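Local coordinates for protein BIFUNCTIONAL PROTEIN Proline utilization A (PutA) (Corynebacterium freiburgense, PDB 5UX5) that catalyses the two-step oxidation of proline to glutamate, joining an FAD-dependent proline dehydrogenase and an NAD-dependent aldehyde dehydrogenase in a single chain, at residues N168-R173 with A190-A195; D201-T206 with W482-E487; L208-L213 with F246-M251; N533-L538 with E552-V557; T750-Y755 with S760-G765. All coordinates share one frame; numbering follows the deposited sequence.

Interaction 1 (N168-R173 with A190-A195)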
# COMPACT_ATOMS: atom_id res chain seq x y z
N ASN A 168 -10.32 -16.32 16.80
CA ASN A 168 -10.69 -17.38 17.70
C ASN A 168 -12.19 -17.63 17.67
O ASN A 168 -12.66 -18.76 17.88
CB ASN A 168 -10.24 -17.04 19.12
CG ASN A 168 -10.64 -18.09 20.11
OD1 ASN A 168 -11.54 -17.88 20.94
ND2 ASN A 168 -10.03 -19.25 19.99
N ASN A 169 -12.97 -16.57 17.41
CA ASN A 169 -14.41 -16.69 17.31
C ASN A 169 -14.83 -17.59 16.17
O ASN A 169 -15.59 -18.54 16.38
CB ASN A 169 -15.04 -15.31 17.17
CG ASN A 169 -15.37 -14.72 18.50
OD1 ASN A 169 -15.08 -15.32 19.55
ND2 ASN A 169 -15.96 -13.54 18.49
N ARG A 170 -14.34 -17.30 14.94
CA ARG A 170 -14.67 -18.14 13.80
C ARG A 170 -14.35 -19.60 14.09
O ARG A 170 -15.17 -20.48 13.82
CB ARG A 170 -13.94 -17.71 12.53
CG ARG A 170 -14.25 -16.32 12.12
CD ARG A 170 -15.62 -16.26 11.56
NE ARG A 170 -15.85 -14.94 11.05
CZ ARG A 170 -15.80 -14.68 9.76
NH1 ARG A 170 -15.55 -15.69 8.93
NH2 ARG A 170 -16.00 -13.45 9.31
N LEU A 171 -13.17 -19.86 14.67
CA LEU A 171 -12.73 -21.22 14.90
C LEU A 171 -13.58 -21.90 15.97
O LEU A 171 -14.15 -22.97 15.74
CB LEU A 171 -11.26 -21.23 15.31
CG LEU A 171 -10.68 -22.59 15.69
CD1 LEU A 171 -10.77 -23.55 14.53
CD2 LEU A 171 -9.26 -22.50 16.22
N THR A 172 -13.69 -21.29 17.15
CA THR A 172 -14.41 -21.98 18.22
C THR A 172 -15.87 -22.17 17.85
O THR A 172 -16.48 -23.20 18.19
CB THR A 172 -14.31 -21.20 19.54
OG1 THR A 172 -14.84 -19.89 19.37
CG2 THR A 172 -12.87 -21.10 20.07
N ARG A 173 -16.45 -21.20 17.14
CA ARG A 173 -17.85 -21.31 16.76
C ARG A 173 -18.07 -22.35 15.66
O ARG A 173 -19.12 -23.01 15.63
CB ARG A 173 -18.37 -19.94 16.32
CG ARG A 173 -18.46 -18.92 17.42
CD ARG A 173 -18.98 -17.58 16.93
NE ARG A 173 -19.02 -16.63 18.06
CZ ARG A 173 -18.98 -15.31 17.95
NH1 ARG A 173 -18.89 -14.75 16.75
NH2 ARG A 173 -19.00 -14.56 19.04
N ALA A 190 -8.27 -20.27 6.08
CA ALA A 190 -7.07 -20.00 6.85
C ALA A 190 -7.09 -18.59 7.43
O ALA A 190 -6.73 -18.39 8.60
CB ALA A 190 -5.82 -20.16 5.98
N THR A 191 -7.51 -17.61 6.63
CA THR A 191 -7.49 -16.26 7.16
C THR A 191 -8.59 -16.01 8.17
O THR A 191 -8.56 -14.97 8.83
CB THR A 191 -7.63 -15.25 6.05
OG1 THR A 191 -8.95 -15.33 5.52
CG2 THR A 191 -6.69 -15.60 4.98
N SER A 192 -9.53 -16.93 8.33
CA SER A 192 -10.44 -16.83 9.47
C SER A 192 -9.85 -17.47 10.72
O SER A 192 -10.31 -17.17 11.82
CB SER A 192 -11.77 -17.51 9.16
OG SER A 192 -12.38 -16.97 8.01
N VAL A 193 -8.84 -18.33 10.56
CA VAL A 193 -8.25 -19.03 11.70
C VAL A 193 -7.04 -18.27 12.25
O VAL A 193 -6.79 -18.29 13.47
CB VAL A 193 -7.90 -20.47 11.30
CG1 VAL A 193 -7.11 -21.16 12.37
CG2 VAL A 193 -9.17 -21.24 11.02
N VAL A 194 -6.31 -17.58 11.39
CA VAL A 194 -5.21 -16.71 11.78
C VAL A 194 -5.49 -15.32 11.19
O VAL A 194 -5.57 -15.16 9.97
CB VAL A 194 -3.85 -17.25 11.28
CG1 VAL A 194 -2.75 -16.23 11.52
CG2 VAL A 194 -3.53 -18.54 11.96
N ALA A 195 -5.66 -14.32 12.05
CA ALA A 195 -5.82 -12.99 11.49
C ALA A 195 -4.46 -12.43 11.12
O ALA A 195 -3.44 -12.84 11.67
CB ALA A 195 -6.52 -12.06 12.47

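Interaction 2 (D201-T206 with W482-E487)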
# COMPACT_ATOMS: atom_id res chain seq x y z
N ASP A 201 6.03 -15.29 6.00
CA ASP A 201 6.38 -16.33 6.95
C ASP A 201 5.48 -17.53 6.70
O ASP A 201 4.56 -17.79 7.47
CB ASP A 201 6.24 -15.82 8.39
CG ASP A 201 6.72 -16.84 9.42
OD1 ASP A 201 7.57 -17.68 9.06
OD2 ASP A 201 6.26 -16.80 10.60
N ILE A 202 5.75 -18.26 5.61
CA ILE A 202 4.89 -19.40 5.29
C ILE A 202 5.09 -20.52 6.31
O ILE A 202 4.11 -21.10 6.77
CB ILE A 202 5.14 -19.90 3.85
CG1 ILE A 202 4.00 -20.82 3.43
CG2 ILE A 202 6.40 -20.68 3.71
CD1 ILE A 202 4.02 -21.16 1.98
N ASP A 203 6.34 -20.74 6.77
CA ASP A 203 6.64 -21.81 7.73
C ASP A 203 5.91 -21.57 9.04
O ASP A 203 5.30 -22.48 9.61
CB ASP A 203 8.14 -21.92 8.03
CG ASP A 203 9.02 -22.22 6.80
OD1 ASP A 203 8.52 -22.66 5.74
OD2 ASP A 203 10.25 -22.03 6.91
N GLY A 204 5.97 -20.33 9.53
CA GLY A 204 5.32 -20.00 10.79
C GLY A 204 3.82 -19.97 10.67
O GLY A 204 3.10 -20.38 11.59
N ASN A 205 3.31 -19.46 9.56
CA ASN A 205 1.87 -19.46 9.36
C ASN A 205 1.34 -20.88 9.34
O ASN A 205 0.28 -21.16 9.91
CB ASN A 205 1.52 -18.71 8.08
CG ASN A 205 1.81 -17.21 8.19
OD1 ASN A 205 2.50 -16.76 9.10
ND2 ASN A 205 1.27 -16.45 7.26
N THR A 206 2.08 -21.81 8.70
CA THR A 206 1.66 -23.21 8.64
C THR A 206 1.55 -23.80 10.03
O THR A 206 0.56 -24.45 10.36
CB THR A 206 2.62 -24.04 7.80
OG1 THR A 206 2.61 -23.59 6.44
CG2 THR A 206 2.17 -25.47 7.81
N TRP A 482 14.17 -16.82 -1.31
CA TRP A 482 15.29 -15.92 -1.04
C TRP A 482 15.04 -15.04 0.18
O TRP A 482 16.01 -14.56 0.80
CB TRP A 482 15.67 -15.06 -2.28
CG TRP A 482 14.66 -14.04 -2.81
CD1 TRP A 482 14.03 -14.07 -4.03
CD2 TRP A 482 14.22 -12.82 -2.17
NE1 TRP A 482 13.22 -12.97 -4.19
CE2 TRP A 482 13.31 -12.18 -3.06
CE3 TRP A 482 14.49 -12.21 -0.94
CZ2 TRP A 482 12.67 -10.97 -2.74
CZ3 TRP A 482 13.86 -11.01 -0.62
CH2 TRP A 482 12.95 -10.41 -1.52
N ALA A 483 13.78 -14.86 0.58
CA ALA A 483 13.49 -14.15 1.82
C ALA A 483 14.04 -14.91 3.04
O ALA A 483 14.48 -14.29 4.02
CB ALA A 483 11.98 -13.92 1.93
N ARG A 484 14.06 -16.25 2.98
CA ARG A 484 14.65 -17.03 4.06
C ARG A 484 16.16 -16.84 4.14
O ARG A 484 16.72 -16.91 5.24
CB ARG A 484 14.32 -18.51 3.87
CG ARG A 484 12.90 -18.89 4.26
CD ARG A 484 12.65 -20.36 4.02
NE ARG A 484 11.24 -20.66 3.82
CZ ARG A 484 10.67 -20.86 2.63
NH1 ARG A 484 11.41 -20.78 1.53
NH2 ARG A 484 9.38 -21.14 2.53
N THR A 485 16.84 -16.64 3.01
CA THR A 485 18.30 -16.64 2.95
C THR A 485 18.93 -15.25 3.02
O THR A 485 20.07 -15.08 2.61
CB THR A 485 18.79 -17.38 1.69
OG1 THR A 485 18.54 -16.58 0.51
CG2 THR A 485 18.14 -18.75 1.54
N LEU A 486 18.23 -14.26 3.57
CA LEU A 486 18.79 -12.90 3.57
C LEU A 486 20.03 -12.82 4.47
O LEU A 486 20.13 -13.50 5.49
CB LEU A 486 17.74 -11.89 4.01
CG LEU A 486 16.69 -11.42 2.99
CD1 LEU A 486 15.77 -10.41 3.62
CD2 LEU A 486 17.36 -10.83 1.72
N GLU A 487 20.97 -11.98 4.07
CA GLU A 487 22.24 -11.88 4.77
C GLU A 487 22.29 -10.65 5.68
O GLU A 487 21.37 -9.82 5.69
CB GLU A 487 23.38 -11.86 3.76
CG GLU A 487 23.40 -13.11 2.88
CD GLU A 487 24.63 -13.18 2.02
OE1 GLU A 487 24.78 -12.32 1.13
OE2 GLU A 487 25.46 -14.08 2.26

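Interaction 3 (L208-L213 with F246-M251)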
# COMPACT_ATOMS: atom_id res chain seq x y z
N LEU A 208 1.24 -22.28 12.90
CA LEU A 208 0.18 -21.66 13.68
C LEU A 208 -1.17 -22.22 13.27
O LEU A 208 -2.02 -22.49 14.12
CB LEU A 208 0.22 -20.14 13.52
CG LEU A 208 -0.68 -19.34 14.48
CD1 LEU A 208 -0.42 -19.76 15.91
CD2 LEU A 208 -0.57 -17.84 14.34
N LEU A 209 -1.40 -22.39 11.97
CA LEU A 209 -2.68 -22.90 11.50
C LEU A 209 -2.92 -24.34 11.95
O LEU A 209 -4.03 -24.70 12.35
CB LEU A 209 -2.75 -22.78 9.97
CG LEU A 209 -2.93 -21.33 9.45
CD1 LEU A 209 -2.31 -21.22 8.09
CD2 LEU A 209 -4.39 -20.89 9.43
N LYS A 210 -1.87 -25.17 11.89
CA LYS A 210 -1.99 -26.53 12.36
C LYS A 210 -2.23 -26.57 13.86
O LYS A 210 -3.06 -27.35 14.34
CB LYS A 210 -0.75 -27.33 11.97
CG LYS A 210 -0.68 -27.65 10.49
CD LYS A 210 0.46 -28.59 10.19
CE LYS A 210 1.77 -28.08 10.77
NZ LYS A 210 2.94 -28.92 10.36
N GLU A 211 -1.49 -25.75 14.61
CA GLU A 211 -1.67 -25.69 16.05
C GLU A 211 -3.10 -25.30 16.41
O GLU A 211 -3.67 -25.81 17.39
CB GLU A 211 -0.66 -24.72 16.65
CG GLU A 211 -0.82 -24.46 18.12
CD GLU A 211 0.04 -23.32 18.59
OE1 GLU A 211 1.11 -23.09 17.98
OE2 GLU A 211 -0.37 -22.63 19.55
N ARG A 212 -3.70 -24.43 15.62
CA ARG A 212 -5.05 -23.96 15.94
C ARG A 212 -6.15 -24.85 15.39
O ARG A 212 -7.23 -24.91 16.00
CB ARG A 212 -5.24 -22.53 15.41
CG ARG A 212 -4.48 -21.50 16.20
CD ARG A 212 -4.78 -20.15 15.66
NE ARG A 212 -4.20 -19.08 16.46
CZ ARG A 212 -4.25 -17.80 16.11
NH1 ARG A 212 -4.85 -17.47 14.99
NH2 ARG A 212 -3.72 -16.86 16.89
N LEU A 213 -5.92 -25.55 14.27
CA LEU A 213 -6.99 -26.30 13.63
C LEU A 213 -7.10 -27.75 14.10
O LEU A 213 -8.16 -28.36 13.90
CB LEU A 213 -6.82 -26.27 12.11
CG LEU A 213 -7.37 -25.02 11.42
CD1 LEU A 213 -6.92 -25.02 9.98
CD2 LEU A 213 -8.88 -25.03 11.50
N PHE A 246 -3.08 -28.22 4.38
CA PHE A 246 -3.86 -29.42 4.08
C PHE A 246 -2.98 -30.67 4.08
O PHE A 246 -3.31 -31.66 4.74
CB PHE A 246 -4.53 -29.23 2.73
CG PHE A 246 -5.55 -30.25 2.35
CD1 PHE A 246 -6.73 -30.37 3.05
CD2 PHE A 246 -5.39 -31.02 1.19
CE1 PHE A 246 -7.72 -31.30 2.65
CE2 PHE A 246 -6.35 -31.93 0.78
CZ PHE A 246 -7.52 -32.07 1.51
N GLU A 247 -1.85 -30.64 3.36
CA GLU A 247 -1.07 -31.87 3.17
C GLU A 247 -0.28 -32.25 4.41
O GLU A 247 -0.19 -33.43 4.75
CB GLU A 247 -0.14 -31.71 1.97
CG GLU A 247 -0.93 -31.61 0.70
CD GLU A 247 -0.09 -31.48 -0.57
OE1 GLU A 247 -0.71 -31.12 -1.58
OE2 GLU A 247 1.14 -31.67 -0.57
N GLU A 248 0.27 -31.28 5.12
CA GLU A 248 0.97 -31.64 6.34
C GLU A 248 -0.01 -32.22 7.37
O GLU A 248 0.22 -33.30 7.93
CB GLU A 248 1.71 -30.42 6.87
CG GLU A 248 2.93 -30.07 6.06
CD GLU A 248 3.74 -28.96 6.71
OE1 GLU A 248 4.69 -28.43 6.06
OE2 GLU A 248 3.41 -28.62 7.87
N LEU A 249 -1.16 -31.56 7.56
CA LEU A 249 -2.07 -31.96 8.61
C LEU A 249 -2.64 -33.35 8.35
O LEU A 249 -2.71 -34.18 9.27
CB LEU A 249 -3.20 -30.95 8.75
CG LEU A 249 -3.96 -30.96 10.07
CD1 LEU A 249 -3.00 -30.69 11.20
CD2 LEU A 249 -5.03 -29.88 10.03
N LEU A 250 -2.99 -33.63 7.11
CA LEU A 250 -3.64 -34.89 6.78
C LEU A 250 -2.68 -36.08 6.73
O LEU A 250 -3.14 -37.21 6.53
CB LEU A 250 -4.37 -34.75 5.44
CG LEU A 250 -5.63 -33.90 5.47
CD1 LEU A 250 -6.44 -34.05 4.19
CD2 LEU A 250 -6.48 -34.28 6.68
N MET A 251 -1.36 -35.87 6.88
CA MET A 251 -0.43 -36.98 6.96
C MET A 251 -0.02 -37.30 8.39
O MET A 251 0.62 -38.33 8.62
CB MET A 251 0.84 -36.70 6.12
CG MET A 251 0.61 -36.67 4.62
SD MET A 251 -0.18 -38.16 3.97
CE MET A 251 1.09 -39.38 4.24

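Interaction 4 (N533-L538 with E552-V557)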
# COMPACT_ATOMS: atom_id res chain seq x y z
N ASN A 533 19.52 -5.01 -8.88
CA ASN A 533 20.37 -6.19 -8.77
C ASN A 533 20.78 -6.49 -7.33
O ASN A 533 21.05 -7.65 -7.00
CB ASN A 533 21.62 -6.03 -9.63
CG ASN A 533 21.30 -5.88 -11.10
OD1 ASN A 533 20.26 -6.34 -11.57
ND2 ASN A 533 22.18 -5.21 -11.82
N ILE A 534 20.92 -5.47 -6.50
CA ILE A 534 21.26 -5.67 -5.10
C ILE A 534 20.05 -5.47 -4.18
O ILE A 534 20.22 -5.23 -2.99
CB ILE A 534 22.45 -4.79 -4.67
CG1 ILE A 534 22.15 -3.32 -4.92
CG2 ILE A 534 23.72 -5.22 -5.33
CD1 ILE A 534 23.21 -2.44 -4.35
N ARG A 535 18.83 -5.62 -4.71
CA ARG A 535 17.65 -5.51 -3.85
C ARG A 535 17.78 -6.42 -2.64
O ARG A 535 17.43 -6.03 -1.52
CB ARG A 535 16.36 -5.84 -4.61
CG ARG A 535 15.15 -5.87 -3.67
CD ARG A 535 13.81 -6.15 -4.33
NE ARG A 535 13.48 -5.20 -5.39
CZ ARG A 535 12.65 -4.17 -5.23
NH1 ARG A 535 12.07 -3.94 -4.06
NH2 ARG A 535 12.41 -3.36 -6.26
N GLN A 536 18.33 -7.62 -2.83
CA GLN A 536 18.42 -8.52 -1.70
C GLN A 536 19.54 -8.16 -0.76
O GLN A 536 19.40 -8.33 0.46
CB GLN A 536 18.54 -9.97 -2.18
CG GLN A 536 17.18 -10.59 -2.31
CD GLN A 536 17.00 -11.36 -3.58
OE1 GLN A 536 17.59 -12.45 -3.77
NE2 GLN A 536 16.19 -10.81 -4.48
N ASP A 537 20.65 -7.64 -1.27
CA ASP A 537 21.66 -7.08 -0.39
C ASP A 537 21.09 -5.89 0.40
O ASP A 537 21.37 -5.74 1.59
CB ASP A 537 22.89 -6.67 -1.19
CG ASP A 537 23.60 -7.84 -1.81
OD1 ASP A 537 24.28 -8.57 -1.07
OD2 ASP A 537 23.48 -8.03 -3.05
N LEU A 538 20.30 -5.03 -0.26
CA LEU A 538 19.73 -3.91 0.48
C LEU A 538 18.79 -4.41 1.56
O LEU A 538 18.83 -3.93 2.69
CB LEU A 538 19.02 -2.91 -0.45
CG LEU A 538 19.90 -2.14 -1.45
CD1 LEU A 538 19.07 -1.31 -2.41
CD2 LEU A 538 20.93 -1.30 -0.78
N GLU A 552 8.26 -3.65 5.11
CA GLU A 552 8.54 -2.23 5.14
C GLU A 552 9.77 -1.86 4.32
O GLU A 552 9.77 -0.85 3.61
CB GLU A 552 8.74 -1.76 6.59
CG GLU A 552 7.50 -1.81 7.46
CD GLU A 552 6.55 -0.66 7.19
OE1 GLU A 552 7.01 0.38 6.69
OE2 GLU A 552 5.34 -0.80 7.49
N ALA A 553 10.80 -2.69 4.34
CA ALA A 553 12.03 -2.34 3.63
C ALA A 553 11.90 -2.51 2.11
O ALA A 553 12.49 -1.73 1.36
CB ALA A 553 13.19 -3.15 4.19
N ASP A 554 11.19 -3.55 1.64
CA ASP A 554 11.11 -3.84 0.20
C ASP A 554 10.49 -2.72 -0.63
O ASP A 554 11.05 -2.39 -1.69
CB ASP A 554 10.40 -5.17 -0.02
CG ASP A 554 10.39 -5.62 -1.49
OD1 ASP A 554 11.48 -5.89 -2.06
OD2 ASP A 554 9.28 -5.77 -2.06
N PRO A 555 9.35 -2.10 -0.27
CA PRO A 555 8.88 -0.95 -1.07
C PRO A 555 9.85 0.20 -1.07
O PRO A 555 9.83 1.02 -1.99
CB PRO A 555 7.56 -0.54 -0.39
CG PRO A 555 7.17 -1.67 0.42
CD PRO A 555 8.42 -2.39 0.84
N GLU A 556 10.69 0.30 -0.04
CA GLU A 556 11.66 1.39 0.04
C GLU A 556 12.73 1.24 -1.02
O GLU A 556 13.22 2.25 -1.56
CB GLU A 556 12.28 1.45 1.43
CG GLU A 556 13.12 2.68 1.59
CD GLU A 556 13.86 2.79 2.89
OE1 GLU A 556 13.38 2.25 3.91
OE2 GLU A 556 14.90 3.47 2.88
N VAL A 557 13.12 -0.00 -1.31
CA VAL A 557 14.06 -0.25 -2.40
C VAL A 557 13.40 0.13 -3.73
O VAL A 557 14.05 0.64 -4.65
CB VAL A 557 14.55 -1.71 -2.36
CG1 VAL A 557 15.40 -2.03 -3.60
CG2 VAL A 557 15.32 -1.95 -1.07

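Interaction 5 (T750-Y755 with S760-G765)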
# COMPACT_ATOMS: atom_id res chain seq x y z
N THR A 750 -3.08 -7.95 18.08
CA THR A 750 -2.63 -9.07 17.26
C THR A 750 -1.27 -8.85 16.58
O THR A 750 -0.62 -9.82 16.18
CB THR A 750 -3.71 -9.42 16.22
OG1 THR A 750 -4.91 -9.80 16.90
CG2 THR A 750 -3.32 -10.58 15.33
N LEU A 751 -0.78 -7.62 16.45
CA LEU A 751 0.53 -7.40 15.84
C LEU A 751 1.63 -8.18 16.56
O LEU A 751 1.73 -8.15 17.79
CB LEU A 751 0.87 -5.92 15.84
CG LEU A 751 0.08 -5.06 14.88
CD1 LEU A 751 0.23 -3.62 15.28
CD2 LEU A 751 0.58 -5.31 13.46
N ARG A 752 2.50 -8.82 15.78
CA ARG A 752 3.63 -9.58 16.32
C ARG A 752 4.83 -8.63 16.43
O ARG A 752 5.37 -8.18 15.42
CB ARG A 752 4.00 -10.76 15.42
CG ARG A 752 2.92 -11.78 15.11
CD ARG A 752 2.13 -12.33 16.29
NE ARG A 752 0.97 -13.07 15.80
CZ ARG A 752 -0.16 -13.27 16.48
NH1 ARG A 752 -0.29 -12.78 17.73
NH2 ARG A 752 -1.15 -13.95 15.91
N VAL A 753 5.25 -8.34 17.66
CA VAL A 753 6.37 -7.45 17.92
C VAL A 753 7.65 -8.28 17.96
O VAL A 753 7.71 -9.31 18.63
CB VAL A 753 6.17 -6.68 19.23
CG1 VAL A 753 7.32 -5.73 19.48
CG2 VAL A 753 4.87 -5.91 19.22
N GLY A 754 8.67 -7.82 17.25
CA GLY A 754 9.95 -8.51 17.19
C GLY A 754 10.90 -7.76 16.28
O GLY A 754 10.56 -6.72 15.71
N TYR A 755 12.11 -8.30 16.15
CA TYR A 755 13.13 -7.67 15.32
C TYR A 755 12.75 -7.76 13.84
O TYR A 755 12.04 -8.67 13.41
CB TYR A 755 14.50 -8.33 15.54
CG TYR A 755 15.06 -8.06 16.91
CD1 TYR A 755 15.50 -6.79 17.26
CD2 TYR A 755 15.07 -9.06 17.88
CE1 TYR A 755 15.98 -6.53 18.54
CE2 TYR A 755 15.54 -8.81 19.15
CZ TYR A 755 15.98 -7.55 19.47
OH TYR A 755 16.45 -7.30 20.74
N SER A 760 8.54 -13.57 10.98
CA SER A 760 7.22 -13.56 11.59
C SER A 760 6.82 -12.21 12.14
O SER A 760 5.63 -11.99 12.37
CB SER A 760 7.13 -14.59 12.71
OG SER A 760 8.16 -14.40 13.66
N THR A 761 7.80 -11.31 12.37
CA THR A 761 7.54 -9.95 12.82
C THR A 761 6.60 -9.21 11.88
O THR A 761 6.84 -9.13 10.67
CB THR A 761 8.85 -9.14 12.93
OG1 THR A 761 9.75 -9.75 13.86
CG2 THR A 761 8.57 -7.76 13.41
N THR A 762 5.54 -8.64 12.46
CA THR A 762 4.66 -7.74 11.74
C THR A 762 4.68 -6.32 12.29
O THR A 762 4.08 -5.43 11.68
CB THR A 762 3.22 -8.29 11.73
OG1 THR A 762 2.85 -8.76 13.03
CG2 THR A 762 3.13 -9.46 10.78
N MET A 763 5.31 -6.08 13.45
CA MET A 763 5.71 -4.74 13.89
C MET A 763 7.11 -4.83 14.48
O MET A 763 7.31 -5.48 15.50
CB MET A 763 4.77 -4.11 14.92
CG MET A 763 5.19 -2.67 15.17
SD MET A 763 4.73 -1.96 16.73
CE MET A 763 3.00 -1.87 16.51
N ASN A 764 8.07 -4.17 13.82
CA ASN A 764 9.47 -4.26 14.19
C ASN A 764 9.78 -3.44 15.45
O ASN A 764 8.90 -2.81 16.06
CB ASN A 764 10.34 -3.85 13.00
CG ASN A 764 9.80 -2.64 12.25
OD1 ASN A 764 8.93 -2.75 11.36
ND2 ASN A 764 10.32 -1.47 12.60
N GLY A 765 11.06 -3.46 15.84
CA GLY A 765 11.52 -2.73 17.00
C GLY A 765 11.93 -1.31 16.65
O GLY A 765 11.83 -0.86 15.51

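Interaction 1 (N168-R173 with A190-A195)
With chi1 of -60° in Arg170 and -57° in Ser192, both residues carry their gamma atom beside the backbone N and opposite the carbonyl carbon, and the two side chains face each other between the segments. The arginine chain then bends at chi2 (-73°), which folds its guanidinium back toward Ser192. NH1 of Arg170 comes within 3.5 Å of OG of Ser192 at an oblique angle, a loose polar approach. The firm bond of this guanidinium is made by NH2, to the carbonyl of Glu159. Lower down the chain, CB of Arg170 lies 3.7 Å from the carbonyl O of Ser192 and 4.0 Å from its CB, so the small serine lets the aliphatic part of the arginine come close. The fold here is the proline dehydrogenase TIM barrel: helix 164-178 makes the crossover from strand 151-157 to its parallel neighbour 185-189, and the short helical turn 190-193 leaves the end of that second strand. One residue further along, the contact becomes apolar. CD1 of Leu171 meets CG2 of Val193 at 4.5 Å, two branched hydrocarbon groups suited to a buried seam, and Leu213 of helix 202-221 also packs on Val193. Within helix 164-178, the carbonyl O of Asn168 is held from opposite faces of its plane by N and OG1 of Thr172.

Interaction 2 (D201-T206 with W482-E487)
The buried side of this contact is Ile202 against Arg484: CG2 of the isoleucine lies at the edge of the guanidinium, near its plane and next to NH2. CG1 of Ile202 points away from its own backbone N (chi1 -165°), which leaves the CG2 branch to face the arginine. Arg244 of helix 239-251 touches the same isoleucine. Helix 202-221, which starts here, is an outer helix of the proline dehydrogenase barrel, and its first turn meets the end of helix 477-484, far along the chain. Asp201 caps that first turn, its OD1 accepting from N of Gly204 at 3.1 Å, well above the carboxylate plane. Toward solvent the contact is looser. OD2 of Asp203 and NE of the exposed Arg484 make a long salt bridge of 3.5 Å, although the carboxylate and guanidinium planes are only 16° apart. Both charges have other partners: Asp203 OD1 pairs with Arg244, and Arg484 NH1 with Glu481.

Interaction 3 (L208-L213 with F246-M251)
Lys210 reaches across from helix 202-221 to helix 239-251, and its side chain passes from apolar to charged partners along its length. CB lies 4.1 Å from CD1 of Leu249, and CG is slightly nearer the same methyl at 3.9 Å; the two side chains slide past each other in opposite directions. CD has moved on to Glu248, 3.8 Å from its OE2 and close to its CB. A bend at chi3 (-52°) then turns the end of the chain toward the carboxylate, with CE 3.4 Å from OE2 of Glu248. NZ finally donates a hydrogen bond to that OE2 at 2.6 Å, meeting it nearly head-on to the C-O bond and completing a salt bridge. The extended Glu248 lies at about a right angle to the lysine. Helices 202-221 and 239-251 are consecutive outer helices of the TIM barrel, on either side of strand 228-232 in the chain, and Leu245 adds to the apolar layer beneath the lysine. A long flexible chain suits a residue that must cover leucine and still deliver an ammonium group. Since NZ also pairs with Glu207, and OE1 of Glu248 with NE of Arg244, charges alternate along this seam, which probably keeps lysine and glutamate ionised despite the lysine's burial.

Interaction 4 (N533-L538 with E552-V557)
Arg535 and Asp554 join two successive helices of the aldehyde dehydrogenase part of the chain, 535-544 and 550-574, which are linked by a short loop as a helix-loop-helix. The polar element is a buried salt bridge. NH1 of Arg535 donates to OD1 of Asp554 at 2.9 Å with an N-H...O angle of 144°, approaching from well above the carboxylate plane (63° out of it), so this is not the coplanar, two-pronged pairing of the two groups. The arginine chain runs out extended and then bends at chi3 (-58°) to bring NH1 there. Its other nitrogens are held as well, NE by Glu532 and NH2 by Ser558, while OD1 of Asp554 takes a second hydrogen bond from Ser472; these partners fix the rotation of the guanidinium and probably offset its buried charge. A second kind of contact is hydrocarbon against a flat cation: CG1 of Val557 sits over the centre of one guanidinium face. The same methyl also touches the aliphatic CG of Arg535 at 3.8 Å. Purely apolar packing comes from Leu538, one helical turn along from Arg535, and the beta-branched valine serves both neighbours by dividing its methyls. CG2 of Val557 is the one turned to Leu538, 3.9 Å from its CB and 4.0 Å from its CD1.

Interaction 5 (T750-Y755 with S760-G765)
The carbonyl O of Arg752 is gripped by two consecutive backbone N-H groups, that of Thr762 at 3.0 Å, in the carbonyl plane on a lone pair, and that of Met763 at 2.9 Å, tilted out of the plane. On the other side of Val753, N of Gly754 donates to the carbonyl O of Met763 at 3.2 Å. Together with the bond from Met763 N, this makes a single parallel beta bridge between Val753 and Met763. Threonine side chains extend the pairing at both ends. OG1 of Thr762, placed between its backbone N and carbonyl carbon (chi1 45°), accepts from N of Arg752 at 2.8 Å, and OG1 of Thr761 donates to the carbonyl O of Tyr755 at 2.6 Å. Gly754, almost fully extended and without a side chain, lets Thr761 lie close against the backbone. To one side, CD1 of Leu751 meets CE of Met763 at 3.5 Å, two flexible apolar groups that both also rest on Phe718 of helix 706-718. Further out, Arg752 NH2 forms a salt bridge with Asp164, whose backbone N is bound by Thr750 OG1, tying this segment to the proline dehydrogenase barrel. Asn764 ND2 bonds to His720. The whole is a short beta-bridged loop between helices 740-750 and 772-779 of the aldehyde dehydrogenase fold, located where that fold meets the barrel.

Interactions 2 and 3 share helix 202-221 of the barrel, and interaction 1 packs against it: interactions 1 and 3 have centres 14 Å apart and are joined by a probable hydrogen bond from Arg212 NH1 to Val193 O, while Thr206 of interaction 2 packs on Glu248 of interaction 3. Interaction 2 also bridges to the other half of the enzyme, with Trp482 and Leu486 packing on Gln536 of interaction 4 and Asp201 on Ser760 of interaction 5. Interactions 4 and 5, centres 19 Å apart, both belong to the aldehyde dehydrogenase part. The side chain of Ser192 is about 11 Å from FAD, and that of Asn764 about 14 Å from NAD.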